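Local coordinates for protein Old Yellow Enzyme (Pichia, PDB 6AGZ) that probably reduces the carbon-carbon double bond of enone compounds asymmetrically, as an FMN-dependent old yellow enzyme built on a TIM barrel, at residues T347-R355 with L380-P388. Numbering follows the deposited sequence.
Sequences TSNPDLPNR and LTWGKYGEP
The backbones of 347-355 and 380-388 draw together at Ser348 with Trp382 and Asp351 with Lys384, each pair with CA atoms 5.9 Å apart. A type I turn, Asn349 to Leu352, leads into helix 352-358; a type II turn from Lys384 folds 380-388 back on itself, Gly386 taking its positive phi. Trp382 lays its indole face on the backbone: Ser348 CA sits 3.7 Å from the five-membered ring centroid, 8° off its normal, a CH-pi contact, with Ser348 CB against the same ring and OG hydrogen-bonded to Thr363 O. Pro350 CD packs 4.0 Å from Trp382 CB, and water 2 links Ser348 O to Gly383 O. In this TIM barrel the contact ties the segment after the last barrel strand to the loop before helix 395-398, the Thr347 side chain about 6 Å from FMN. With CG between backbone N and carbonyl carbon (chi1 57°), Asp351 reaches across: OD2 accepts Tyr385 N at 2.8 Å, syn but 25° out of the carboxylate plane. OD1 makes a side-on salt bridge within 347-355, near the guanidinium plane, to Arg355 NE (2.9 Å) and NH2 (3.1 Å). An alanine here would probably leave Tyr385 N without this acceptor and Arg355 NE without its carboxylate, Pro361 O and Thr363 OG1 still holding NH1.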
loop_
_atom_site.group_PDB
_atom_site.type_symbol
_atom_site.label_atom_id
_atom_site.label_comp_id
_atom_site.label_asym_id
_atom_site.label_seq_id
_atom_site.Cartn_x
_atom_site.Cartn_y
_atom_site.Cartn_z
ATOM N N THR A 347 23.668 21.509 5.776
ATOM C CA THR A 347 23.683 22.793 6.471
ATOM C C THR A 347 25.079 23.131 6.982
ATOM O O THR A 347 25.494 24.296 6.946
ATOM C CB THR A 347 22.685 22.780 7.629
ATOM O OG1 THR A 347 23.100 21.825 8.614
ATOM C CG2 THR A 347 21.293 22.415 7.130
ATOM N N SER A 348 25.816 22.132 7.465
ATOM C CA SER A 348 27.133 22.343 8.048
ATOM C C SER A 348 28.267 22.032 7.080
ATOM O O SER A 348 29.437 22.213 7.435
ATOM C CB SER A 348 27.290 21.495 9.313
ATOM O OG SER A 348 27.158 20.114 9.026
ATOM N N ASN A 349 27.952 21.569 5.871
ATOM C CA ASN A 349 28.950 21.241 4.856
ATOM C C ASN A 349 28.536 21.894 3.547
ATOM O O ASN A 349 27.820 21.284 2.738
ATOM C CB ASN A 349 29.102 19.730 4.693
ATOM C CG ASN A 349 29.562 19.048 5.967
ATOM O OD1 ASN A 349 28.761 18.733 6.849
ATOM N ND2 ASN A 349 30.864 18.817 6.065
ATOM N N PRO A 350 28.958 23.139 3.303
ATOM C CA PRO A 350 28.620 23.786 2.028
ATOM C C PRO A 350 29.229 23.093 0.824
ATOM O O PRO A 350 28.683 23.205 -0.281
ATOM C CB PRO A 350 29.168 25.212 2.198
ATOM C CG PRO A 350 30.240 25.088 3.221
ATOM C CD PRO A 350 29.769 24.011 4.168
ATOM N N ASP A 351 30.342 22.379 1.000
ATOM C CA ASP A 351 30.964 21.604 -0.065
ATOM C C ASP A 351 30.689 20.109 0.076
ATOM O O ASP A 351 31.546 19.284 -0.257
ATOM C CB ASP A 351 32.469 21.875 -0.099
ATOM C CG ASP A 351 33.143 21.583 1.225
ATOM O OD1 ASP A 351 32.428 21.482 2.245
ATOM O OD2 ASP A 351 34.385 21.453 1.249
ATOM N N LEU A 352 29.505 19.749 0.567
ATOM C CA LEU A 352 29.151 18.343 0.753
ATOM C C LEU A 352 29.273 17.494 -0.509
ATOM O O LEU A 352 29.717 16.338 -0.392
ATOM C CB LEU A 352 27.727 18.244 1.324
ATOM C CG LEU A 352 27.224 16.831 1.644
ATOM C CD1 LEU A 352 27.986 16.262 2.830
ATOM C CD2 LEU A 352 25.725 16.817 1.909
ATOM N N PRO A 353 28.903 17.963 -1.712
ATOM C CA PRO A 353 29.087 17.108 -2.899
ATOM C C PRO A 353 30.516 16.633 -3.099
ATOM O O PRO A 353 30.731 15.454 -3.404
ATOM C CB PRO A 353 28.621 18.011 -4.047
ATOM C CG PRO A 353 27.618 18.904 -3.423
ATOM C CD PRO A 353 28.123 19.175 -2.036
ATOM N N ASN A 354 31.505 17.513 -2.938
ATOM C CA ASN A 354 32.887 17.090 -3.136
ATOM C C ASN A 354 33.374 16.201 -2.000
ATOM O O ASN A 354 34.176 15.287 -2.231
ATOM C CB ASN A 354 33.796 18.307 -3.295
ATOM C CG ASN A 354 33.677 18.941 -4.667
ATOM O OD1 ASN A 354 33.068 18.370 -5.574
ATOM N ND2 ASN A 354 34.273 20.115 -4.834
ATOM N N ARG A 355 32.904 16.444 -0.772
ATOM C CA ARG A 355 33.320 15.613 0.353
ATOM C C ARG A 355 32.792 14.191 0.207
ATOM O O ARG A 355 33.509 13.220 0.479
ATOM C CB ARG A 355 32.848 16.222 1.675
ATOM C CG ARG A 355 33.518 17.540 2.046
ATOM C CD ARG A 355 33.421 17.803 3.536
ATOM N NE ARG A 355 33.317 19.230 3.824
ATOM C CZ ARG A 355 33.508 19.778 5.021
ATOM N NH1 ARG A 355 33.815 19.012 6.052
ATOM N NH2 ARG A 355 33.383 21.088 5.171
ATOM N N LEU A 380 26.299 30.939 7.900
ATOM C CA LEU A 380 27.383 31.193 6.959
ATOM C C LEU A 380 28.755 31.019 7.596
ATOM O O LEU A 380 29.769 31.295 6.945
ATOM C CB LEU A 380 27.263 32.602 6.370
ATOM C CG LEU A 380 26.094 32.868 5.422
ATOM C CD1 LEU A 380 26.096 34.320 4.973
ATOM C CD2 LEU A 380 26.157 31.934 4.224
ATOM N N THR A 381 28.815 30.570 8.850
ATOM C CA THR A 381 30.081 30.428 9.556
ATOM C C THR A 381 30.818 29.141 9.213
ATOM O O THR A 381 31.968 28.977 9.633
ATOM C CB THR A 381 29.850 30.485 11.070
ATOM O OG1 THR A 381 28.712 29.683 11.412
ATOM C CG2 THR A 381 29.608 31.917 11.519
ATOM N N TRP A 382 30.195 28.232 8.468
ATOM C CA TRP A 382 30.823 26.960 8.149
ATOM C C TRP A 382 31.887 27.140 7.076
ATOM O O TRP A 382 31.676 27.834 6.078
ATOM C CB TRP A 382 29.777 25.950 7.678
ATOM C CG TRP A 382 28.622 25.821 8.613
ATOM C CD1 TRP A 382 27.359 26.303 8.427
ATOM C CD2 TRP A 382 28.622 25.178 9.893
ATOM N NE1 TRP A 382 26.571 25.994 9.509
ATOM C CE2 TRP A 382 27.322 25.304 10.423
ATOM C CE3 TRP A 382 29.594 24.504 10.640
ATOM C CZ2 TRP A 382 26.969 24.781 11.666
ATOM C CZ3 TRP A 382 29.241 23.987 11.874
ATOM C CH2 TRP A 382 27.940 24.128 12.375
ATOM N N GLY A 383 33.037 26.508 7.290
ATOM C CA GLY A 383 34.092 26.523 6.303
ATOM C C GLY A 383 34.014 25.338 5.360
ATOM O O GLY A 383 33.282 24.374 5.584
ATOM N N LYS A 384 34.783 25.426 4.280
ATOM C CA LYS A 384 34.946 24.290 3.387
ATOM C C LYS A 384 35.775 23.212 4.085
ATOM O O LYS A 384 36.190 23.356 5.239
ATOM C CB LYS A 384 35.591 24.734 2.076
ATOM C CG LYS A 384 34.824 25.826 1.340
ATOM C CD LYS A 384 34.601 25.452 -0.117
ATOM C CE LYS A 384 34.277 26.672 -0.968
ATOM N NZ LYS A 384 32.854 27.096 -0.837
ATOM N N TYR A 385 36.010 22.107 3.381
ATOM C CA TYR A 385 36.812 21.029 3.946
ATOM C C TYR A 385 38.199 21.536 4.324
ATOM O O TYR A 385 38.845 22.252 3.554
ATOM C CB TYR A 385 36.931 19.869 2.959
ATOM C CG TYR A 385 38.031 18.899 3.326
ATOM C CD1 TYR A 385 37.877 18.015 4.388
ATOM C CD2 TYR A 385 39.228 18.875 2.623
ATOM C CE1 TYR A 385 38.882 17.132 4.733
ATOM C CE2 TYR A 385 40.239 17.996 2.960
ATOM C CZ TYR A 385 40.061 17.126 4.016
ATOM O OH TYR A 385 41.064 16.249 4.355
ATOM N N GLY A 386 38.651 21.164 5.521
ATOM C CA GLY A 386 39.942 21.584 6.016
ATOM C C GLY A 386 40.004 23.001 6.540
ATOM O O GLY A 386 41.052 23.404 7.060
ATOM N N GLU A 387 38.918 23.773 6.423
ATOM C CA GLU A 387 38.853 25.135 6.921
ATOM C C GLU A 387 38.082 25.184 8.235
ATOM O O GLU A 387 37.160 24.390 8.450
ATOM C CB GLU A 387 38.184 26.053 5.894
ATOM C CG GLU A 387 39.008 26.254 4.631
ATOM C CD GLU A 387 38.257 27.013 3.556
ATOM O OE1 GLU A 387 37.048 27.267 3.738
ATOM O OE2 GLU A 387 38.877 27.359 2.529
ATOM N N PRO A 388 38.437 26.092 9.137
ATOM C CA PRO A 388 37.826 26.089 10.468
ATOM C C PRO A 388 36.455 26.746 10.480
ATOM O O PRO A 388 36.109 27.564 9.624
ATOM C CB PRO A 388 38.824 26.894 11.306
ATOM C CG PRO A 388 39.386 27.873 10.333
ATOM C CD PRO A 388 39.457 27.149 9.006
HETATM O O HOH W 1 24.109 26.631 7.560
HETATM O O HOH W 2 32.163 22.880 7.516
HETATM O O HOH W 3 35.104 22.126 7.359
#